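Local atomic coordinates of AGR_C_4470p (PDB entry 2HQV), a protein that is of unknown function but belongs to the ChuX/HutX haem-utilisation family, whose members are linked to intracellular haem binding and handling. Residues Val98-Pro103 and His115-Ile120. Residues are numbered along the deposited sequence; the frame is centred on the assembly and turned at random.
Sequences VPGHLP and HGDSPI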
ATOM      1  N   VAL A  98      -4.976  -4.633   8.198  1.00 32.54           N
ATOM      2  CA  VAL A  98      -4.414  -4.687   9.536  1.00 31.78           C
ATOM      3  C   VAL A  98      -5.407  -4.253  10.605  1.00 31.86           C
ATOM      4  O   VAL A  98      -5.880  -3.116  10.602  1.00 29.00           O
ATOM      5  CB  VAL A  98      -3.169  -3.772   9.646  1.00 31.17           C
ATOM      6  CG1 VAL A  98      -2.444  -4.013  10.980  1.00 31.97           C
ATOM      7  CG2 VAL A  98      -2.233  -4.015   8.457  1.00 32.90           C
ATOM      8  N   PRO A  99      -5.758  -5.167  11.518  1.00 31.92           N
ATOM      9  CA  PRO A  99      -6.697  -4.811  12.584  1.00 30.97           C
ATOM     10  C   PRO A  99      -5.896  -4.166  13.713  1.00 30.65           C
ATOM     11  O   PRO A  99      -4.765  -4.573  13.989  1.00 28.20           O
ATOM     12  CB  PRO A  99      -7.275  -6.158  12.991  1.00 32.77           C
ATOM     13  CG  PRO A  99      -6.096  -7.076  12.829  1.00 34.70           C
ATOM     14  CD  PRO A  99      -5.502  -6.620  11.497  1.00 32.46           C
ATOM     15  N   GLY A 100      -6.466  -3.153  14.352  1.00 30.55           N
ATOM     16  CA  GLY A 100      -5.769  -2.512  15.452  1.00 30.35           C
ATOM     17  C   GLY A 100      -6.346  -1.160  15.804  1.00 31.33           C
ATOM     18  O   GLY A 100      -7.194  -0.642  15.084  1.00 29.15           O
ATOM     19  N   HIS A 101      -5.910  -0.608  16.932  1.00 32.10           N
ATOM     20  CA  HIS A 101      -6.355   0.712  17.355  1.00 33.68           C
ATOM     21  C   HIS A 101      -5.495   1.712  16.596  1.00 33.24           C
ATOM     22  O   HIS A 101      -4.337   1.434  16.299  1.00 32.25           O
ATOM     23  CB  HIS A 101      -6.131   0.918  18.859  1.00 37.76           C
ATOM     24  CG  HIS A 101      -7.077   0.151  19.730  1.00 43.39           C
ATOM     25  ND1 HIS A 101      -7.030  -1.221  19.860  1.00 45.46           N
ATOM     26  CD2 HIS A 101      -8.106   0.568  20.509  1.00 44.90           C
ATOM     27  CE1 HIS A 101      -7.989  -1.615  20.681  1.00 46.49           C
ATOM     28  NE2 HIS A 101      -8.654  -0.549  21.088  1.00 45.61           N
ATOM     29  N   LEU A 102      -6.055   2.863  16.256  1.00 31.27           N
ATOM     30  CA  LEU A 102      -5.265   3.874  15.567  1.00 32.48           C
ATOM     31  C   LEU A 102      -4.409   4.604  16.596  1.00 33.80           C
ATOM     32  O   LEU A 102      -4.926   5.116  17.592  1.00 28.95           O
ATOM     33  CB  LEU A 102      -6.176   4.863  14.844  1.00 30.94           C
ATOM     34  CG  LEU A 102      -6.897   4.298  13.623  1.00 32.17           C
ATOM     35  CD1 LEU A 102      -7.679   5.398  12.920  1.00 32.07           C
ATOM     36  CD2 LEU A 102      -5.867   3.690  12.689  1.00 33.04           C
ATOM     37  N   PRO A 103      -3.082   4.656  16.378  1.00 34.62           N
ATOM     38  CA  PRO A 103      -2.193   5.338  17.323  1.00 34.91           C
ATOM     39  C   PRO A 103      -2.123   6.840  17.098  1.00 35.39           C
ATOM     40  O   PRO A 103      -2.604   7.355  16.088  1.00 33.23           O
ATOM     41  CB  PRO A 103      -0.849   4.672  17.062  1.00 35.55           C
ATOM     42  CG  PRO A 103      -0.873   4.514  15.582  1.00 36.41           C
ATOM     43  CD  PRO A 103      -2.300   4.012  15.305  1.00 37.46           C
ATOM     44  N   HIS A 115       2.850   6.062  15.260  1.00 45.73           N
ATOM     45  CA  HIS A 115       3.515   4.989  15.987  1.00 48.82           C
ATOM     46  C   HIS A 115       2.961   4.938  17.408  1.00 50.33           C
ATOM     47  O   HIS A 115       2.865   5.961  18.089  1.00 49.22           O
ATOM     48  CB  HIS A 115       5.028   5.224  16.030  1.00 51.82           C
ATOM     49  CG  HIS A 115       5.689   5.196  14.685  1.00 55.33           C
ATOM     50  ND1 HIS A 115       5.706   4.072  13.886  1.00 56.60           N
ATOM     51  CD2 HIS A 115       6.364   6.153  14.003  1.00 57.07           C
ATOM     52  CE1 HIS A 115       6.364   4.338  12.770  1.00 56.44           C
ATOM     53  NE2 HIS A 115       6.773   5.593  12.817  1.00 56.93           N
ATOM     54  N   GLY A 116       2.588   3.743  17.847  1.00 50.05           N
ATOM     55  CA  GLY A 116       2.053   3.585  19.186  1.00 50.64           C
ATOM     56  C   GLY A 116       1.909   2.116  19.516  1.00 50.76           C
ATOM     57  O   GLY A 116       2.521   1.271  18.864  1.00 50.17           O
ATOM     58  N   ASP A 117       1.106   1.809  20.528  1.00 50.63           N
ATOM     59  CA  ASP A 117       0.885   0.424  20.918  1.00 51.35           C
ATOM     60  C   ASP A 117      -0.165  -0.175  19.989  1.00 49.38           C
ATOM     61  O   ASP A 117      -1.321  -0.392  20.374  1.00 49.02           O
ATOM     62  CB  ASP A 117       0.418   0.345  22.374  1.00 55.25           C
ATOM     63  CG  ASP A 117       0.069  -1.067  22.795  1.00 59.10           C
ATOM     64  OD1 ASP A 117       0.898  -1.977  22.573  1.00 60.77           O
ATOM     65  OD2 ASP A 117      -1.035  -1.268  23.350  1.00 62.18           O
ATOM     66  N   SER A 118       0.254  -0.432  18.756  1.00 44.87           N
ATOM     67  CA  SER A 118      -0.623  -0.995  17.739  1.00 40.25           C
ATOM     68  C   SER A 118       0.197  -1.477  16.560  1.00 36.53           C
ATOM     69  O   SER A 118       1.239  -0.902  16.244  1.00 35.75           O
ATOM     70  CB  SER A 118      -1.618   0.058  17.248  1.00 40.38           C
ATOM     71  OG  SER A 118      -2.321  -0.392  16.099  1.00 37.93           O
ATOM     72  N   PRO A 119      -0.252  -2.554  15.902  1.00 33.06           N
ATOM     73  CA  PRO A 119       0.498  -3.054  14.749  1.00 33.25           C
ATOM     74  C   PRO A 119       0.369  -2.103  13.558  1.00 30.36           C
ATOM     75  O   PRO A 119       1.100  -2.224  12.580  1.00 30.51           O
ATOM     76  CB  PRO A 119      -0.142  -4.413  14.483  1.00 30.97           C
ATOM     77  CG  PRO A 119      -1.561  -4.214  14.935  1.00 33.41           C
ATOM     78  CD  PRO A 119      -1.374  -3.449  16.231  1.00 33.06           C
ATOM     79  N   ILE A 120      -0.565  -1.163  13.648  1.00 28.93           N
ATOM     80  CA  ILE A 120      -0.766  -0.183  12.581  1.00 28.35           C
ATOM     81  C   ILE A 120       0.233   0.943  12.811  1.00 28.91           C
ATOM     82  O   ILE A 120       0.094   1.714  13.754  1.00 29.25           O
ATOM     83  CB  ILE A 120      -2.193   0.416  12.611  1.00 28.80           C
ATOM     84  CG1 ILE A 120      -3.222  -0.672  12.313  1.00 28.42           C
ATOM     85  CG2 ILE A 120      -2.311   1.560  11.585  1.00 29.99           C
ATOM     86  CD1 ILE A 120      -4.660  -0.195  12.428  1.00 28.61           C
TER
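Val-98 and Ile-120 meet where the edge strand 94-100 of the six-stranded antiparallel sheet runs out and the loop 115-120, which joins strands 111-114 and 123-124, folds back against it. At the centre of that loop is an ST turn, in which Ile-120 N donates to Ser-118 OG at 3.1 Å; the same hydroxyl also links the two segments. The side chains of Val-98 and Ile-120 run alongside in opposite senses, CG1 of Val-98 3.7 Å from CG1 of Ile-120; the valine methyl also touches the ring of Pro-119. Val-98 and Pro-119 both pack on their counterparts in the second subunit, which puts this end of the contact against the other chain of the assembly. Pro-99 turns its own ring away and offers its carbonyl instead, with Pro-99 O 3.4 Å from Pro-119 CG. Gly-100 comes next, extended at phi 163° and psi 169°, a backbone shape open essentially to glycine, and its CA lies 4.1 Å from Ser-118 OG. At His-101 the polar link is made: Ser-118 OG, held anti to its own N, donates to His-101 O at 2.7 Å, in the carbonyl plane with a C=O...OG angle of 150°. Leu-102 CD2 reaches Ile-120 CD1 at 4.1 Å, a methyl that also sits close to the carbonyl oxygens of Val-98 and Gly-100, while Ile-85 and Met-87 of strand 85-90 touch the same isoleucine. Pro-103 bridges both ends of the loop segment, its CB 3.6 Å from Gly-116 N and its CG 3.5 Å from Ile-120 O.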